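Local coordinates for protein putative cyclohexadienyl dehydrogenase and ADH prephenate dehydrogenase (Rhizobium meliloti, PDB 4WJI) that probably catalyses the NAD(P)-dependent oxidative decarboxylation of prephenate to 3-(4-hydroxyphenyl)pyruvate, a step in tyrosine biosynthesis, at residues Ala185-Ile194 against Asn242-Phe253. Numbering follows the deposited sequence. Where two conformers were deposited one is given.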
loop_
_atom_site.group_PDB
_atom_site.type_symbol
_atom_site.label_atom_id
_atom_site.label_comp_id
_atom_site.label_asym_id
_atom_site.label_seq_id
_atom_site.Cartn_x
_atom_site.Cartn_y
_atom_site.Cartn_z
ATOM N N ALA A 185 0.840 -3.255 -16.995
ATOM C CA ALA A 185 -0.373 -3.943 -16.580
ATOM C C ALA A 185 -0.165 -4.650 -15.250
ATOM O O ALA A 185 -1.054 -4.624 -14.434
ATOM C CB ALA A 185 -0.877 -4.914 -17.647
ATOM N N ILE A 186 1.009 -5.257 -15.044
ATOM C CA ILE A 186 1.258 -5.959 -13.770
ATOM C C ILE A 186 1.809 -5.052 -12.693
ATOM O O ILE A 186 1.414 -5.229 -11.546
ATOM C CB ILE A 186 2.091 -7.261 -13.956
ATOM C CG1 ILE A 186 2.237 -8.025 -12.640
ATOM C CG2 ILE A 186 3.449 -6.995 -14.570
ATOM C CD1 ILE A 186 0.896 -8.467 -12.034
ATOM N N VAL A 187 2.751 -4.146 -13.019
ATOM C CA VAL A 187 3.396 -3.341 -11.942
ATOM C C VAL A 187 2.560 -2.146 -11.523
ATOM O O VAL A 187 2.817 -1.554 -10.456
ATOM C CB VAL A 187 4.835 -2.809 -12.235
ATOM C CG1 VAL A 187 5.842 -3.937 -12.387
ATOM C CG2 VAL A 187 4.867 -1.852 -13.419
ATOM N N SER A 188 1.560 -1.746 -12.314
ATOM C CA SER A 188 0.793 -0.548 -11.987
ATOM C C SER A 188 -0.715 -0.714 -12.119
ATOM O O SER A 188 -1.459 -0.394 -11.209
ATOM C CB SER A 188 1.255 0.607 -12.914
ATOM O OG SER A 188 0.537 1.799 -12.619
ATOM N N HIS A 189 -1.181 -1.181 -13.281
ATOM C CA HIS A 189 -2.593 -1.152 -13.535
ATOM C C HIS A 189 -3.386 -2.152 -12.698
ATOM O O HIS A 189 -4.368 -1.766 -12.071
ATOM C CB HIS A 189 -2.900 -1.268 -15.038
ATOM C CG HIS A 189 -2.144 -0.261 -15.851
ATOM N ND1 HIS A 189 -1.955 -0.412 -17.209
ATOM C CD2 HIS A 189 -1.453 0.847 -15.490
ATOM C CE1 HIS A 189 -1.241 0.602 -17.659
ATOM N NE2 HIS A 189 -0.908 1.377 -16.624
ATOM N N LEU A 190 -2.932 -3.401 -12.684
ATOM C CA LEU A 190 -3.559 -4.403 -11.820
ATOM C C LEU A 190 -3.526 -3.981 -10.359
ATOM O O LEU A 190 -4.563 -4.026 -9.680
ATOM C CB LEU A 190 -2.971 -5.801 -12.043
ATOM C CG LEU A 190 -3.644 -6.921 -11.233
ATOM C CD1 LEU A 190 -5.083 -7.094 -11.686
ATOM C CD2 LEU A 190 -2.907 -8.238 -11.339
ATOM N N PRO A 191 -2.362 -3.509 -9.844
ATOM C CA PRO A 191 -2.379 -3.043 -8.429
ATOM C C PRO A 191 -3.470 -1.999 -8.159
ATOM O O PRO A 191 -4.187 -2.093 -7.138
ATOM C CB PRO A 191 -0.952 -2.473 -8.250
ATOM C CG PRO A 191 -0.123 -3.367 -9.123
ATOM C CD PRO A 191 -0.997 -3.642 -10.348
ATOM N N HIS A 192 -3.637 -1.007 -9.048
ATOM C CA HIS A 192 -4.688 -0.009 -8.820
ATOM C C HIS A 192 -6.103 -0.608 -8.873
ATOM O O HIS A 192 -6.953 -0.267 -8.067
ATOM C CB HIS A 192 -4.543 1.200 -9.761
ATOM C CG HIS A 192 -3.447 2.146 -9.372
ATOM N ND1 HIS A 192 -2.110 1.902 -9.601
ATOM C CD2 HIS A 192 -3.511 3.362 -8.781
ATOM C CE1 HIS A 192 -1.404 2.943 -9.191
ATOM N NE2 HIS A 192 -2.233 3.827 -8.660
ATOM N N ILE A 193 -6.357 -1.447 -9.885
ATOM C CA ILE A 193 -7.658 -2.086 -10.043
ATOM C C ILE A 193 -8.045 -2.908 -8.798
ATOM O O ILE A 193 -9.173 -2.786 -8.327
ATOM C CB ILE A 193 -7.670 -2.967 -11.291
ATOM C CG1 ILE A 193 -7.667 -2.060 -12.530
ATOM C CG2 ILE A 193 -8.842 -3.949 -11.303
ATOM C CD1 ILE A 193 -7.244 -2.774 -13.817
ATOM N N ILE A 194 -7.068 -3.663 -8.278
ATOM C CA ILE A 194 -7.297 -4.471 -7.108
ATOM C C ILE A 194 -7.545 -3.600 -5.872
ATOM O O ILE A 194 -8.392 -3.936 -5.044
ATOM C CB ILE A 194 -6.110 -5.466 -6.908
ATOM C CG1 ILE A 194 -6.001 -6.477 -8.061
ATOM C CG2 ILE A 194 -6.252 -6.239 -5.653
ATOM C CD1 ILE A 194 -7.235 -7.249 -8.406
ATOM N N ASN A 242 -5.782 0.207 -21.977
ATOM C CA ASN A 242 -4.854 -0.941 -21.878
ATOM C C ASN A 242 -5.622 -2.236 -21.627
ATOM O O ASN A 242 -5.159 -3.108 -20.885
ATOM C CB ASN A 242 -3.801 -0.730 -20.774
ATOM C CG ASN A 242 -2.586 -1.632 -20.960
ATOM O OD1 ASN A 242 -2.294 -2.059 -22.070
ATOM N ND2 ASN A 242 -1.834 -1.854 -19.894
ATOM N N LYS A 243 -6.799 -2.346 -22.248
ATOM C CA LYS A 243 -7.739 -3.419 -21.962
ATOM C C LYS A 243 -7.126 -4.812 -22.064
ATOM O O LYS A 243 -7.286 -5.619 -21.136
ATOM C CB LYS A 243 -8.939 -3.281 -22.944
ATOM C CG LYS A 243 -9.942 -4.418 -22.887
ATOM C CD LYS A 243 -10.869 -4.300 -24.108
ATOM C CE LYS A 243 -11.873 -5.368 -24.146
ATOM N NZ LYS A 243 -12.681 -5.248 -25.376
ATOM N N ASP A 244 -6.499 -5.152 -23.179
ATOM C CA ASP A 244 -6.107 -6.525 -23.402
ATOM C C ASP A 244 -5.041 -6.993 -22.379
ATOM O O ASP A 244 -5.170 -8.078 -21.801
ATOM C CB ASP A 244 -5.643 -6.723 -24.842
ATOM C CG ASP A 244 -6.814 -6.884 -25.847
ATOM O OD1 ASP A 244 -8.030 -6.793 -25.497
ATOM O OD2 ASP A 244 -6.495 -7.118 -27.023
ATOM N N ALA A 245 -4.054 -6.143 -22.117
ATOM C CA ALA A 245 -3.008 -6.516 -21.154
ATOM C C ALA A 245 -3.546 -6.589 -19.732
ATOM O O ALA A 245 -3.191 -7.506 -18.983
ATOM C CB ALA A 245 -1.842 -5.560 -21.214
ATOM N N ILE A 246 -4.430 -5.658 -19.386
ATOM C CA ILE A 246 -5.067 -5.697 -18.096
ATOM C C ILE A 246 -5.876 -6.985 -17.910
ATOM O O ILE A 246 -5.836 -7.619 -16.840
ATOM C CB ILE A 246 -5.928 -4.423 -17.879
ATOM C CG1 ILE A 246 -4.991 -3.219 -17.649
ATOM C CG2 ILE A 246 -6.902 -4.602 -16.737
ATOM C CD1 ILE A 246 -5.684 -1.882 -17.631
ATOM N N LEU A 247 -6.690 -7.344 -18.904
ATOM C CA LEU A 247 -7.528 -8.538 -18.781
ATOM C C LEU A 247 -6.656 -9.777 -18.637
ATOM O O LEU A 247 -7.022 -10.687 -17.873
ATOM C CB LEU A 247 -8.480 -8.675 -19.983
ATOM C CG LEU A 247 -9.603 -7.657 -19.991
ATOM C CD1 LEU A 247 -10.444 -7.703 -21.291
ATOM C CD2 LEU A 247 -10.527 -7.779 -18.801
ATOM N N GLU A 248 -5.523 -9.835 -19.334
ATOM C CA GLU A 248 -4.606 -10.984 -19.191
ATOM C C GLU A 248 -4.096 -11.070 -17.735
ATOM O O GLU A 248 -4.115 -12.170 -17.122
ATOM C CB GLU A 248 -3.425 -10.931 -20.150
ATOM C CG GLU A 248 -2.409 -12.070 -20.017
HETATM N N MSE A 249 -3.686 -9.951 -17.160
HETATM C CA MSE A 249 -3.164 -9.972 -15.794
HETATM C C MSE A 249 -4.267 -10.258 -14.785
HETATM O O MSE A 249 -4.006 -10.988 -13.790
HETATM C CB MSE A 249 -2.454 -8.650 -15.489
HETATM C CG MSE A 249 -1.217 -8.437 -16.380
HETATM SE SE MSE A 249 0.083 -9.913 -16.224
HETATM C CE MSE A 249 1.359 -9.075 -17.477
ATOM N N LEU A 250 -5.485 -9.720 -14.998
ATOM C CA LEU A 250 -6.611 -10.048 -14.122
ATOM C C LEU A 250 -6.890 -11.552 -14.139
ATOM O O LEU A 250 -7.173 -12.130 -13.072
ATOM C CB LEU A 250 -7.889 -9.296 -14.466
ATOM C CG LEU A 250 -8.004 -7.879 -13.980
ATOM C CD1 LEU A 250 -9.145 -7.178 -14.677
ATOM C CD2 LEU A 250 -8.255 -7.839 -12.481
ATOM N N ALA A 251 -6.866 -12.187 -15.315
ATOM C CA ALA A 251 -7.123 -13.637 -15.361
ATOM C C ALA A 251 -6.050 -14.425 -14.605
ATOM O O ALA A 251 -6.389 -15.366 -13.862
ATOM C CB ALA A 251 -7.221 -14.081 -16.807
ATOM N N ARG A 252 -4.772 -14.062 -14.729
ATOM C CA ARG A 252 -3.673 -14.712 -13.964
ATOM C C ARG A 252 -3.900 -14.546 -12.447
ATOM O O ARG A 252 -3.798 -15.521 -11.670
ATOM C CB ARG A 252 -2.283 -14.181 -14.361
ATOM C CG ARG A 252 -1.877 -14.555 -15.802
ATOM C CD ARG A 252 -0.542 -13.993 -16.234
ATOM N N PHE A 253 -4.225 -13.316 -12.042
ATOM C CA PHE A 253 -4.491 -12.981 -10.642
ATOM C C PHE A 253 -5.642 -13.816 -10.083
ATOM O O PHE A 253 -5.543 -14.346 -8.977
ATOM C CB PHE A 253 -4.814 -11.475 -10.522
ATOM C CG PHE A 253 -5.284 -11.063 -9.150
ATOM C CD1 PHE A 253 -6.628 -11.150 -8.811
ATOM C CD2 PHE A 253 -4.387 -10.607 -8.183
ATOM C CE1 PHE A 253 -7.076 -10.844 -7.544
ATOM C CE2 PHE A 253 -4.842 -10.267 -6.914
ATOM C CZ PHE A 253 -6.182 -10.381 -6.598
#
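Leu190 and Leu250 meet methyl to methyl at the apolar centre, CD1 of Leu190 lying 3.4 Å from CD2 of Leu250, tighter than usual van der Waals contact. With CG anti to the backbone N, Leu190 sends its two branches apart: CD1 goes to Leu250, while CD2 rests against both the carbonyl O of Met249 and CB of Phe253. A second tight pair joins Ile193 CD1 to Ile246 CG2 at 3.5 Å. Toward the C-terminal end of 242-253, Ile194 places CD1 over one face of the Phe253 ring, 3.8 Å from its centroid, a CH-pi contact; Ile194 also packs on Ile194 of the second subunit. Toward the N-terminal end, Ala185 sets its small CB 3.8 Å from CB of Ala245, where the backbones come close. On the flank of the core, selenomethionine Met249, bent at chi2, runs across Ile186 with SE 4.0 Å from its CB. At the polar edge Asn242 ND2 donates to His189 ND1 (3.1 Å, N-H...acceptor angle 158°). The donor lies near the imidazole plane, although amide and ring planes stand 89° apart. Asn242 ND2 also bonds to the Asp181 carbonyl, and His189 NE2 makes a weak bond to Ser99 O. Segments 185-194 and 243-253, whose axes cross at -77° within the dimerization domain, thus join through an apolar core with one polar link. Because Asn242 ND2 donates to ND1, that bond would help fix the rotation of the His189 ring beside the tyrosine pocket.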